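Local atomic coordinates of proximal thread matrix protein 1 (Mytilus galloprovincialis, PDB entry 4CN9), a protein that probably binds collagen in the proximal thread of the mussel byssus and carries two von Willebrand factor type A domains, with zinc in a MIDAS motif. Residues 58-63 and 72-77; 80-85 and 128-133; 256-261 and 300-305; 336-341 and 371-376. One frame throughout, in Å; residues are numbered along the deposited sequence.

Contact 1. Residues 58-63 and 72-77. With ZN (zinc ion), chain C.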
loop_
_atom_site.group_PDB
_atom_site.type_symbol
_atom_site.label_atom_id
_atom_site.label_comp_id
_atom_site.label_asym_id
_atom_site.label_seq_id
_atom_site.Cartn_x
_atom_site.Cartn_y
_atom_site.Cartn_z
ATOM N N VAL A 58 -0.794 -16.457 8.127
ATOM C CA VAL A 58 -0.305 -16.849 6.810
ATOM C C VAL A 58 -1.392 -17.586 6.032
ATOM O O VAL A 58 -1.975 -18.543 6.519
ATOM C CB VAL A 58 0.949 -17.749 6.910
ATOM C CG1 VAL A 58 1.372 -18.235 5.533
ATOM C CG2 VAL A 58 2.071 -16.988 7.597
ATOM N N LEU A 59 -1.661 -17.099 4.825
ATOM C CA LEU A 59 -2.604 -17.692 3.882
ATOM C C LEU A 59 -1.784 -18.473 2.861
ATOM O O LEU A 59 -1.047 -17.897 2.054
ATOM C CB LEU A 59 -3.413 -16.562 3.231
ATOM C CG LEU A 59 -4.810 -16.759 2.649
ATOM C CD1 LEU A 59 -5.699 -17.709 3.448
ATOM C CD2 LEU A 59 -5.455 -15.382 2.561
ATOM N N PHE A 60 -1.902 -19.790 2.945
ATOM C CA PHE A 60 -0.974 -20.758 2.374
ATOM C C PHE A 60 -1.704 -21.487 1.236
ATOM O O PHE A 60 -2.624 -22.251 1.498
ATOM C CB PHE A 60 -0.612 -21.716 3.528
ATOM C CG PHE A 60 0.439 -22.744 3.213
ATOM C CD1 PHE A 60 0.166 -23.838 2.388
ATOM C CD2 PHE A 60 1.694 -22.649 3.800
ATOM C CE1 PHE A 60 1.138 -24.788 2.143
ATOM C CE2 PHE A 60 2.674 -23.600 3.554
ATOM C CZ PHE A 60 2.401 -24.667 2.737
ATOM N N ASP A 61 -1.307 -21.224 -0.015
ATOM C CA ASP A 61 -1.870 -21.877 -1.213
ATOM C C ASP A 61 -1.589 -23.381 -1.145
ATOM O O ASP A 61 -0.421 -23.776 -1.050
ATOM C CB ASP A 61 -1.218 -21.236 -2.449
ATOM C CG ASP A 61 -1.762 -21.752 -3.801
ATOM O OD1 ASP A 61 -2.150 -22.933 -3.944
ATOM O OD2 ASP A 61 -1.754 -20.941 -4.752
ATOM N N ASP A 62 -2.640 -24.222 -1.139
ATOM C CA ASP A 62 -2.423 -25.679 -1.216
ATOM C C ASP A 62 -3.043 -26.303 -2.462
ATOM O O ASP A 62 -3.543 -27.420 -2.427
ATOM C CB ASP A 62 -2.806 -26.424 0.088
ATOM C CG ASP A 62 -4.304 -26.393 0.414
ATOM O OD1 ASP A 62 -5.091 -25.656 -0.219
ATOM O OD2 ASP A 62 -4.688 -27.133 1.349
ATOM N N SER A 63 -2.958 -25.576 -3.573
ATOM C CA SER A 63 -3.408 -26.065 -4.881
ATOM C C SER A 63 -2.490 -27.155 -5.436
ATOM O O SER A 63 -1.292 -27.196 -5.142
ATOM C CB SER A 63 -3.495 -24.912 -5.902
ATOM O OG SER A 63 -2.219 -24.325 -6.176
ATOM N N GLU A 72 9.001 -31.473 -3.538
ATOM C CA GLU A 72 9.643 -30.807 -2.398
ATOM C C GLU A 72 9.148 -29.370 -2.149
ATOM O O GLU A 72 9.526 -28.743 -1.150
ATOM C CB GLU A 72 11.167 -30.782 -2.584
ATOM C CG GLU A 72 11.853 -32.096 -2.227
ATOM C CD GLU A 72 11.371 -32.666 -0.895
ATOM O OE1 GLU A 72 11.498 -31.969 0.139
ATOM O OE2 GLU A 72 10.854 -33.809 -0.885
ATOM N N ASN A 73 8.310 -28.852 -3.044
ATOM C CA ASN A 73 7.802 -27.489 -2.893
ATOM C C ASN A 73 7.116 -27.202 -1.550
ATOM O O ASN A 73 7.422 -26.193 -0.919
ATOM C CB ASN A 73 6.865 -27.132 -4.037
ATOM C CG ASN A 73 7.604 -26.885 -5.330
ATOM O OD1 ASN A 73 8.799 -26.598 -5.319
ATOM N ND2 ASN A 73 6.900 -26.985 -6.453
ATOM N N TYR A 74 6.198 -28.067 -1.112
ATOM C CA TYR A 74 5.478 -27.807 0.139
ATOM C C TYR A 74 6.426 -27.726 1.325
ATOM O O TYR A 74 6.226 -26.921 2.234
ATOM C CB TYR A 74 4.407 -28.866 0.415
ATOM C CG TYR A 74 3.130 -28.673 -0.367
ATOM C CD1 TYR A 74 2.471 -27.440 -0.376
ATOM C CD2 TYR A 74 2.576 -29.724 -1.104
ATOM C CE1 TYR A 74 1.294 -27.264 -1.098
ATOM C CE2 TYR A 74 1.403 -29.550 -1.833
ATOM C CZ TYR A 74 0.767 -28.315 -1.822
ATOM O OH TYR A 74 -0.406 -28.135 -2.535
ATOM N N GLN A 75 7.451 -28.573 1.336
ATOM C CA GLN A 75 8.419 -28.526 2.430
ATOM C C GLN A 75 9.139 -27.175 2.467
ATOM O O GLN A 75 9.398 -26.637 3.543
ATOM C CB GLN A 75 9.438 -29.667 2.332
ATOM C CG GLN A 75 10.284 -29.802 3.583
ATOM C CD GLN A 75 9.443 -29.854 4.852
ATOM O OE1 GLN A 75 8.613 -30.743 5.024
ATOM N NE2 GLN A 75 9.639 -28.882 5.733
ATOM N N MET A 76 9.457 -26.638 1.294
ATOM C CA MET A 76 10.133 -25.353 1.195
ATOM C C MET A 76 9.222 -24.223 1.638
ATOM O O MET A 76 9.677 -23.251 2.244
ATOM C CB MET A 76 10.624 -25.110 -0.236
ATOM C CG MET A 76 11.729 -26.077 -0.653
ATOM S SD MET A 76 12.484 -25.734 -2.253
ATOM C CE MET A 76 13.779 -26.971 -2.250
ATOM N N MET A 77 7.933 -24.343 1.333
ATOM C CA MET A 77 6.961 -23.354 1.794
ATOM C C MET A 77 6.875 -23.408 3.304
ATOM O O MET A 77 6.871 -22.383 3.968
ATOM C CB MET A 77 5.580 -23.612 1.180
ATOM C CG MET A 77 5.508 -23.327 -0.292
ATOM S SD MET A 77 3.902 -23.757 -1.023
ATOM C CE MET A 77 2.881 -22.466 -0.266
HETATM ZN ZN ZN C . -1.682 -23.263 -7.989
HETATM O O HOH W 1 -2.688 -21.632 -7.173
HETATM O O HOH W 2 -3.347 -24.016 -8.982
HETATM O O HOH W 3 -1.295 -22.324 -9.843
#

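Contact 2. Residues 80-85 and 128-133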
loop_
_atom_site.group_PDB
_atom_site.type_symbol
_atom_site.label_atom_id
_atom_site.label_comp_id
_atom_site.label_asym_id
_atom_site.label_seq_id
_atom_site.Cartn_x
_atom_site.Cartn_y
_atom_site.Cartn_z
ATOM N N PHE A 80 9.921 -21.839 4.946
ATOM C CA PHE A 80 9.849 -20.393 4.864
ATOM C C PHE A 80 8.969 -19.843 5.989
ATOM O O PHE A 80 9.322 -18.854 6.625
ATOM C CB PHE A 80 9.329 -19.964 3.488
ATOM C CG PHE A 80 9.188 -18.482 3.335
ATOM C CD1 PHE A 80 10.302 -17.688 3.134
ATOM C CD2 PHE A 80 7.945 -17.876 3.409
ATOM C CE1 PHE A 80 10.181 -16.327 2.988
ATOM C CE2 PHE A 80 7.820 -16.511 3.276
ATOM C CZ PHE A 80 8.941 -15.734 3.062
ATOM N N VAL A 81 7.838 -20.495 6.249
ATOM C CA VAL A 81 6.904 -20.003 7.260
ATOM C C VAL A 81 7.496 -20.183 8.657
ATOM O O VAL A 81 7.325 -19.339 9.526
ATOM C CB VAL A 81 5.529 -20.704 7.148
ATOM C CG1 VAL A 81 4.590 -20.239 8.251
ATOM C CG2 VAL A 81 4.920 -20.430 5.775
ATOM N N LYS A 82 8.214 -21.283 8.858
ATOM C CA LYS A 82 8.951 -21.490 10.097
ATOM C C LYS A 82 9.948 -20.370 10.351
ATOM O O LYS A 82 10.112 -19.918 11.480
ATOM C CB LYS A 82 9.691 -22.821 10.054
ATOM C CG LYS A 82 8.802 -24.011 10.154
ATOM C CD LYS A 82 9.621 -25.300 10.164
ATOM C CE LYS A 82 8.710 -26.502 10.079
ATOM N NZ LYS A 82 9.460 -27.759 9.837
ATOM N N GLU A 83 10.625 -19.930 9.298
ATOM C CA GLU A 83 11.593 -18.857 9.423
ATOM C C GLU A 83 10.921 -17.532 9.807
ATOM O O GLU A 83 11.469 -16.751 10.583
ATOM C CB GLU A 83 12.389 -18.729 8.122
ATOM C CG GLU A 83 13.309 -19.934 7.910
ATOM C CD GLU A 83 13.800 -20.065 6.489
ATOM O OE1 GLU A 83 13.654 -19.106 5.712
ATOM O OE2 GLU A 83 14.334 -21.138 6.146
ATOM N N LEU A 84 9.722 -17.298 9.277
ATOM C CA LEU A 84 8.912 -16.144 9.681
ATOM C C LEU A 84 8.622 -16.172 11.171
ATOM O O LEU A 84 8.804 -15.174 11.864
ATOM C CB LEU A 84 7.580 -16.136 8.926
ATOM C CG LEU A 84 7.697 -15.958 7.413
ATOM C CD1 LEU A 84 6.347 -16.134 6.732
ATOM C CD2 LEU A 84 8.294 -14.588 7.101
ATOM N N VAL A 85 8.136 -17.307 11.651
ATOM C CA VAL A 85 7.842 -17.471 13.066
ATOM C C VAL A 85 9.045 -17.082 13.926
ATOM O O VAL A 85 8.915 -16.366 14.920
ATOM C CB VAL A 85 7.445 -18.908 13.380
ATOM C CG1 VAL A 85 7.396 -19.133 14.893
ATOM C CG2 VAL A 85 6.101 -19.239 12.733
ATOM N N GLY A 128 3.248 -27.341 14.387
ATOM C CA GLY A 128 1.968 -27.173 13.718
ATOM C C GLY A 128 2.130 -26.989 12.223
ATOM O O GLY A 128 1.423 -27.607 11.438
ATOM N N ILE A 129 3.070 -26.137 11.819
ATOM C CA ILE A 129 3.333 -25.897 10.400
ATOM C C ILE A 129 3.801 -27.186 9.713
ATOM O O ILE A 129 3.319 -27.556 8.626
ATOM C CB ILE A 129 4.391 -24.799 10.233
ATOM C CG1 ILE A 129 3.811 -23.438 10.650
ATOM C CG2 ILE A 129 4.907 -24.749 8.802
ATOM C CD1 ILE A 129 4.865 -22.405 10.951
ATOM N N GLN A 130 4.731 -27.886 10.357
ATOM C CA GLN A 130 5.256 -29.129 9.802
ATOM C C GLN A 130 4.151 -30.182 9.611
ATOM O O GLN A 130 4.152 -30.941 8.635
ATOM C CB GLN A 130 6.369 -29.689 10.702
ATOM C CG GLN A 130 7.061 -30.902 10.103
ATOM C CD GLN A 130 7.570 -30.631 8.697
ATOM O OE1 GLN A 130 8.130 -29.573 8.421
ATOM N NE2 GLN A 130 7.363 -31.583 7.795
ATOM N N ASP A 131 3.204 -30.210 10.538
ATOM C CA ASP A 131 2.153 -31.216 10.542
ATOM C C ASP A 131 1.007 -30.909 9.587
ATOM O O ASP A 131 0.098 -31.717 9.446
ATOM C CB ASP A 131 1.570 -31.372 11.945
ATOM C CG ASP A 131 2.498 -32.115 12.883
ATOM O OD1 ASP A 131 3.444 -32.775 12.399
ATOM O OD2 ASP A 131 2.277 -32.028 14.105
ATOM N N MET A 132 1.036 -29.751 8.939
ATOM C CA MET A 132 -0.020 -29.402 7.990
ATOM C C MET A 132 -0.062 -30.383 6.848
ATOM O O MET A 132 0.978 -30.764 6.310
ATOM C CB MET A 132 0.212 -28.025 7.376
ATOM C CG MET A 132 0.045 -26.851 8.287
ATOM S SD MET A 132 0.707 -25.389 7.432
ATOM C CE MET A 132 -0.442 -25.298 6.065
ATOM N N VAL A 133 -1.276 -30.735 6.441
ATOM C CA VAL A 133 -1.506 -31.589 5.295
ATOM C C VAL A 133 -2.127 -30.792 4.145
ATOM O O VAL A 133 -3.307 -30.441 4.207
ATOM C CB VAL A 133 -2.474 -32.737 5.665
ATOM C CG1 VAL A 133 -2.642 -33.691 4.481
ATOM C CG2 VAL A 133 -1.979 -33.469 6.897
#

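Contact 3. Residues 256-261 and 300-305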
loop_
_atom_site.group_PDB
_atom_site.type_symbol
_atom_site.label_atom_id
_atom_site.label_comp_id
_atom_site.label_asym_id
_atom_site.label_seq_id
_atom_site.Cartn_x
_atom_site.Cartn_y
_atom_site.Cartn_z
ATOM N N ALA A 256 4.073 16.842 -1.626
ATOM C CA ALA A 256 4.042 17.566 -2.889
ATOM C C ALA A 256 2.710 17.432 -3.615
ATOM O O ALA A 256 2.262 16.318 -3.922
ATOM C CB ALA A 256 5.195 17.111 -3.777
ATOM N N PHE A 257 2.072 18.575 -3.883
ATOM C CA PHE A 257 0.927 18.611 -4.786
ATOM C C PHE A 257 1.459 18.679 -6.203
ATOM O O PHE A 257 2.235 19.565 -6.537
ATOM C CB PHE A 257 0.056 19.839 -4.550
ATOM C CG PHE A 257 -0.641 19.844 -3.223
ATOM C CD1 PHE A 257 -1.685 18.982 -2.983
ATOM C CD2 PHE A 257 -0.257 20.730 -2.234
ATOM C CE1 PHE A 257 -2.332 18.992 -1.756
ATOM C CE2 PHE A 257 -0.903 20.756 -1.007
ATOM C CZ PHE A 257 -1.940 19.883 -0.768
ATOM N N VAL A 258 1.042 17.736 -7.027
ATOM C CA VAL A 258 1.438 17.717 -8.420
ATOM C C VAL A 258 0.148 17.829 -9.199
ATOM O O VAL A 258 -0.607 16.851 -9.301
ATOM C CB VAL A 258 2.153 16.416 -8.773
ATOM C CG1 VAL A 258 2.528 16.393 -10.248
ATOM C CG2 VAL A 258 3.395 16.242 -7.883
ATOM N N PHE A 259 -0.144 19.022 -9.699
ATOM C CA PHE A 259 -1.450 19.235 -10.301
ATOM C C PHE A 259 -1.518 19.903 -11.675
ATOM O O PHE A 259 -0.649 20.670 -12.084
ATOM C CB PHE A 259 -2.394 19.925 -9.327
ATOM C CG PHE A 259 -2.066 21.343 -9.015
ATOM C CD1 PHE A 259 -2.593 22.382 -9.784
ATOM C CD2 PHE A 259 -1.314 21.667 -7.890
ATOM C CE1 PHE A 259 -2.320 23.710 -9.471
ATOM C CE2 PHE A 259 -1.040 22.992 -7.567
ATOM C CZ PHE A 259 -1.544 24.018 -8.356
ATOM N N ASP A 260 -2.601 19.533 -12.350
ATOM C CA ASP A 260 -2.964 19.929 -13.689
ATOM C C ASP A 260 -3.188 21.433 -13.739
ATOM O O ASP A 260 -3.954 21.981 -12.944
ATOM C CB ASP A 260 -4.250 19.165 -14.021
ATOM C CG ASP A 260 -4.753 19.378 -15.423
ATOM O OD1 ASP A 260 -4.240 20.242 -16.169
ATOM O OD2 ASP A 260 -5.708 18.639 -15.773
ATOM N N ALA A 261 -2.496 22.096 -14.661
ATOM C CA ALA A 261 -2.667 23.537 -14.868
ATOM C C ALA A 261 -2.994 23.854 -16.324
ATOM O O ALA A 261 -2.796 24.979 -16.782
ATOM C CB ALA A 261 -1.424 24.300 -14.418
ATOM N N VAL A 300 4.103 21.351 -7.760
ATOM C CA VAL A 300 4.515 21.186 -9.152
ATOM C C VAL A 300 3.241 21.217 -9.977
ATOM O O VAL A 300 2.257 20.602 -9.607
ATOM C CB VAL A 300 5.211 19.831 -9.374
ATOM C CG1 VAL A 300 5.523 19.590 -10.851
ATOM C CG2 VAL A 300 6.494 19.753 -8.561
ATOM N N THR A 301 3.243 21.957 -11.075
ATOM C CA THR A 301 2.122 21.923 -11.989
ATOM C C THR A 301 2.552 21.367 -13.341
ATOM O O THR A 301 3.747 21.396 -13.692
ATOM C CB THR A 301 1.492 23.313 -12.177
ATOM O OG1 THR A 301 2.478 24.227 -12.646
ATOM C CG2 THR A 301 0.931 23.824 -10.872
ATOM N N PHE A 302 1.579 20.859 -14.093
ATOM C CA PHE A 302 1.847 20.330 -15.426
ATOM C C PHE A 302 0.786 20.739 -16.437
ATOM O O PHE A 302 -0.386 20.864 -16.111
ATOM C CB PHE A 302 2.049 18.813 -15.411
ATOM C CG PHE A 302 0.912 18.039 -14.802
ATOM C CD1 PHE A 302 -0.155 17.622 -15.585
ATOM C CD2 PHE A 302 0.923 17.703 -13.456
ATOM C CE1 PHE A 302 -1.202 16.906 -15.036
ATOM C CE2 PHE A 302 -0.117 16.983 -12.892
ATOM C CZ PHE A 302 -1.184 16.590 -13.675
ATOM N N ALA A 303 1.244 21.020 -17.652
ATOM C CA ALA A 303 0.366 21.253 -18.789
ATOM C C ALA A 303 1.053 20.528 -19.932
ATOM O O ALA A 303 1.124 19.311 -19.906
ATOM C CB ALA A 303 0.189 22.728 -19.055
ATOM N N ASP A 304 1.601 21.228 -20.916
ATOM C CA ASP A 304 2.409 20.506 -21.910
ATOM C C ASP A 304 3.697 19.971 -21.290
ATOM O O ASP A 304 4.199 18.929 -21.698
ATOM C CB ASP A 304 2.737 21.375 -23.122
ATOM C CG ASP A 304 3.317 22.697 -22.742
ATOM O OD1 ASP A 304 2.867 23.290 -21.725
ATOM O OD2 ASP A 304 4.251 23.130 -23.451
ATOM N N ARG A 305 4.236 20.696 -20.309
ATOM C CA ARG A 305 5.448 20.265 -19.605
ATOM C C ARG A 305 5.216 20.502 -18.124
ATOM O O ARG A 305 4.076 20.740 -17.734
ATOM C CB ARG A 305 6.671 21.046 -20.110
ATOM C CG ARG A 305 7.041 20.758 -21.578
ATOM C CD ARG A 305 7.546 19.338 -21.774
ATOM N NE ARG A 305 7.965 19.060 -23.165
ATOM C CZ ARG A 305 7.196 18.510 -24.111
ATOM N NH1 ARG A 305 5.935 18.183 -23.863
ATOM N NH2 ARG A 305 7.694 18.289 -25.324
#

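Contact 4. Residues 336-341 and 371-376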
loop_
_atom_site.group_PDB
_atom_site.type_symbol
_atom_site.label_atom_id
_atom_site.label_comp_id
_atom_site.label_asym_id
_atom_site.label_seq_id
_atom_site.Cartn_x
_atom_site.Cartn_y
_atom_site.Cartn_z
ATOM N N THR A 336 -1.796 17.682 -20.765
ATOM C CA THR A 336 -1.575 17.287 -19.377
ATOM C C THR A 336 -0.391 16.306 -19.287
ATOM O O THR A 336 -0.539 15.106 -19.486
ATOM C CB THR A 336 -2.843 16.639 -18.741
ATOM O OG1 THR A 336 -3.525 15.838 -19.710
ATOM C CG2 THR A 336 -3.808 17.702 -18.238
ATOM N N ALA A 337 0.777 16.829 -18.961
ATOM C CA ALA A 337 1.983 16.021 -18.861
ATOM C C ALA A 337 2.143 15.462 -17.448
ATOM O O ALA A 337 2.980 15.934 -16.673
ATOM C CB ALA A 337 3.190 16.854 -19.239
ATOM N N ILE A 338 1.332 14.460 -17.130
ATOM C CA ILE A 338 1.354 13.802 -15.816
ATOM C C ILE A 338 2.741 13.241 -15.561
ATOM O O ILE A 338 3.281 13.381 -14.461
ATOM C CB ILE A 338 0.315 12.663 -15.760
ATOM C CG1 ILE A 338 -1.098 13.208 -15.964
ATOM C CG2 ILE A 338 0.360 11.924 -14.444
ATOM C CD1 ILE A 338 -2.115 12.131 -16.262
ATOM N N GLY A 339 3.330 12.618 -16.585
ATOM C CA GLY A 339 4.673 12.079 -16.462
ATOM C C GLY A 339 5.729 13.103 -16.089
ATOM O O GLY A 339 6.592 12.860 -15.230
ATOM N N ASP A 340 5.681 14.252 -16.742
ATOM C CA ASP A 340 6.639 15.330 -16.462
ATOM C C ASP A 340 6.473 15.863 -15.035
ATOM O O ASP A 340 7.463 16.152 -14.350
ATOM C CB ASP A 340 6.444 16.469 -17.457
ATOM C CG ASP A 340 6.967 16.137 -18.838
ATOM O OD1 ASP A 340 6.467 15.172 -19.464
ATOM O OD2 ASP A 340 7.886 16.857 -19.293
ATOM N N GLY A 341 5.222 16.002 -14.598
ATOM C CA GLY A 341 4.924 16.418 -13.230
ATOM C C GLY A 341 5.583 15.525 -12.191
ATOM O O GLY A 341 6.197 15.996 -11.236
ATOM N N GLY A 371 -6.953 15.263 -17.416
ATOM C CA GLY A 371 -6.633 14.781 -18.752
ATOM C C GLY A 371 -5.746 13.550 -18.780
ATOM O O GLY A 371 -5.211 13.135 -17.758
ATOM N N GLN A 372 -5.559 12.979 -19.967
ATOM C CA GLN A 372 -4.678 11.824 -20.104
ATOM C C GLN A 372 -3.248 12.280 -20.388
ATOM O O GLN A 372 -3.024 13.380 -20.877
ATOM C CB GLN A 372 -5.182 10.881 -21.202
ATOM C CG GLN A 372 -4.864 11.312 -22.620
ATOM C CD GLN A 372 -5.959 12.170 -23.226
ATOM O OE1 GLN A 372 -6.513 13.054 -22.566
ATOM N NE2 GLN A 372 -6.275 11.915 -24.499
ATOM N N ASN A 373 -2.273 11.441 -20.067
ATOM C CA ASN A 373 -0.880 11.802 -20.267
ATOM C C ASN A 373 -0.557 12.098 -21.734
ATOM O O ASN A 373 -1.104 11.454 -22.642
ATOM C CB ASN A 373 0.060 10.698 -19.773
ATOM C CG ASN A 373 1.494 11.201 -19.606
ATOM O OD1 ASN A 373 1.726 12.235 -18.985
ATOM N ND2 ASN A 373 2.451 10.480 -20.162
ATOM N N ASN A 374 0.343 13.055 -21.950
ATOM C CA ASN A 374 0.751 13.442 -23.307
ATOM C C ASN A 374 1.892 12.602 -23.848
ATOM O O ASN A 374 2.264 12.708 -25.037
ATOM C CB ASN A 374 1.078 14.946 -23.394
ATOM C CG ASN A 374 2.321 15.340 -22.611
ATOM O OD1 ASN A 374 2.941 14.527 -21.910
ATOM N ND2 ASN A 374 2.708 16.597 -22.753
ATOM N N GLY A 375 2.444 11.759 -22.982
ATOM C CA GLY A 375 3.486 10.825 -23.366
ATOM C C GLY A 375 4.915 11.352 -23.356
ATOM O O GLY A 375 5.848 10.621 -23.725
ATOM N N HIS A 376 5.132 12.593 -22.923
ATOM C CA HIS A 376 6.498 13.106 -22.925
ATOM C C HIS A 376 7.389 12.327 -21.942
ATOM O O HIS A 376 8.547 12.039 -22.233
ATOM C CB HIS A 376 6.543 14.602 -22.631
ATOM C CG HIS A 376 7.934 15.154 -22.647
ATOM N ND1 HIS A 376 8.696 15.220 -23.796
ATOM C CD2 HIS A 376 8.714 15.631 -21.651
ATOM C CE1 HIS A 376 9.883 15.726 -23.503
ATOM N NE2 HIS A 376 9.918 15.980 -22.210
HETATM O O HOH W 4 -2.105 15.486 -22.708
HETATM O O HOH W 5 4.406 13.549 -19.630
#

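Contact 1. Residues 58-63 and 72-77
The chi1 of F60, -175°, carries its ring away from its own backbone N and off strand 58-61 toward helix 73-77. There M77, whose chain folds back at chi3 (70°), lays its methyl over the ring. This is the end of the first strand of a von Willebrand factor type A domain, where the sheet leads into the metal ion-dependent adhesion site (MIDAS). M77 CE sits 3.8 Å from the centroid of the F60 ring, almost straight above its centre, a CH-pi contact. M77 SD comes in obliquely, which makes the pair a Met-aromatic contact as well. Y74 meets the same ring from its edge, with Y74 CD1 3.9 Å from F60 CE1. The antiparallel helix thus covers the strand with apolar groups, and D61 O, buried between Y74 and M77, finds no polar partner in the model. Y74 OH has its hydrogen bond with N136, outside the two segments.

Beyond D61 the chemistry turns polar. D61 OD1 accepts from S63 N (2.8 Å), forming an Asx turn, and also from S63 OG (2.6 Å), which fixes the serine hydroxyl for the metal. S65 and D174 complete the protein ligands. D61 itself reaches the ion through water: the water that donates to D61 OD2 is bound to the zinc, which S63 OG ligates directly at 2.2 Å.

Contact 2. Residues 80-85 and 128-133
K82 NZ gives a short hydrogen bond to Q130 OE1, 2.7 Å long, and this is a polar tie between two helices of the first von Willebrand factor type A domain, 73-85 and 122-130. The lysine chain runs fully extended beyond CG, so the ammonium group reaches across from the flank of its helix. The glutamine bends at chi2 (53°) to bring its amide round to meet it. The donor approaches OE1 at a C=O...N angle of 134°, tilted 17° from the carbonyl plane. The other end of that amide is taken too: Q130 NE2 is hydrogen-bonded to Q75, two turns back along the lysine's own helix. With both ends engaged, the amide is kept from flipping, and Q130 joins two residues of helix 73-85.

Under this polar layer the packing is carried by I129, which points toward the neighbouring helix. Its CD1 methyl rests against two valines on successive turns, V81 and V85. The V85 CG2 to I129 CD1 distance is 3.8 Å, an ordinary contact, and the I129 CG2 branch lies 4.2 Å from K82 CG, where the two side chains slide past each other. Both valines also rest on F101, so this part of the helix packs on strand 100-106. The end of helix 122-130 is held by K78, which bonds to Q130 O and M132 O. The tightest carbon pair is V81 CG1 against I129 CD1, at 3.5 Å.

Contact 3. Residues 256-261 and 300-305
The ring of F302 lies flat against the backbone of the neighbouring strand: D260 N is 3.5 Å above its plane, offset toward the rim, and D260 CA makes a CH-pi contact over the same ring at 3.9 Å from the centroid. At the ring's edge is V258 O, and V258 CG1 touches F302 CE2 at 3.8 Å, the two side chains crossing at about a right angle. The ring of F259, on the other side of the sheet, carries the methyl of T301 on one face, with T301 CG2 3.7 Å from the centroid. F302 is placed by its chi1 of 56°, which sets CG between the backbone N and the carbonyl carbon and folds the ring back over the strand beside it.

The strands are parallel, paired V258 with V300, F259 with T301 and D260 with F302. They are the two strands of a beta-alpha-beta crossover through helix 272-285 in the second von Willebrand factor type A domain. Their backbones zip together through V300 N to F257 O, F259 N to V300 O (2.9 Å), F302 N to F259 O and A261 N to F302 O (2.8 Å). The last extends the pairing past the end of strand 256-260.

D260 OD1 accepts from S262 N, much as the first-domain aspartate D61 does from S63. T301 OG1 has its partner in Q309, while its methyl serves F259. The chemistry is therefore divided: main-chain bonds fix the register, and a ring on each side, F259 on a methyl and F302 on backbone, packs against the strand pair.

Contact 4. Residues 336-341 and 371-376
The side chains of T336 and N373 reach in opposite directions across the contact, each to a main-chain group of the other segment: the threonine hydroxyl to the loop, the asparagine oxygen to the helix start. T336 OG1 stands over Q372 O, donating at 2.8 Å from 47° above the carbonyl plane. Q372 O also accepts from a water that in turn takes the T336 N-H, so direct and water-mediated links run side by side. In return a chi1 of -164° turns the N373 amide oxygen under the start of helix 338-341. N373 OD1 accepts from G339 N at 2.9 Å in a nearly straight bond (173°), and the amide ND2 is held by K377.

The remaining side chains meet less directly. I338 lays its CD1 methyl along the 371-376 loop, 3.6 Å from G371 O. N374 points at A337, bringing its OD1 3.6 Å from A337 CB; that same oxygen accepts from H376 N at 3.1 Å, an Asx turn, while ND2 reaches D304. N374 N also makes a weak backbone bond to T336 O. H376 presents its ring edge to the D340 carboxylate, but that approach is too close in the model to carry weight.

In von Willebrand factor type A domains loops at these places line the top of the sheet and supply the MIDAS threonine and final aspartate, and T336 probably occupies the threonine position. Here its hydroxyl is spent on Q372 O. The loop is held by two side-chain to main-chain bonds, one from each segment; the asparagine accepts at the helix start, where the helix dipole would probably strengthen the bond.

Contacts 1 and 2 belong to the first domain and share helix 73-85; contacts 3 and 4 belong to the second, across the chain's centre, with centres of the two groups 43 to 50 Å apart. Within each pair the centres are about 9 Å apart and atoms touch: M132 packs on F60, and A303 O lies 2.7 Å from A337 N. Contacts 1 and 3 are wholly buried and hold the first strand of each domain, one against a helix, the other against a strand. Contacts 2 and 4 are buried in the main but reach the surface at one side: a lysine-glutamine bond lies over apolar packing in contact 2, and in contact 4 side chains bond main chain. Contact 1 alone holds a metal.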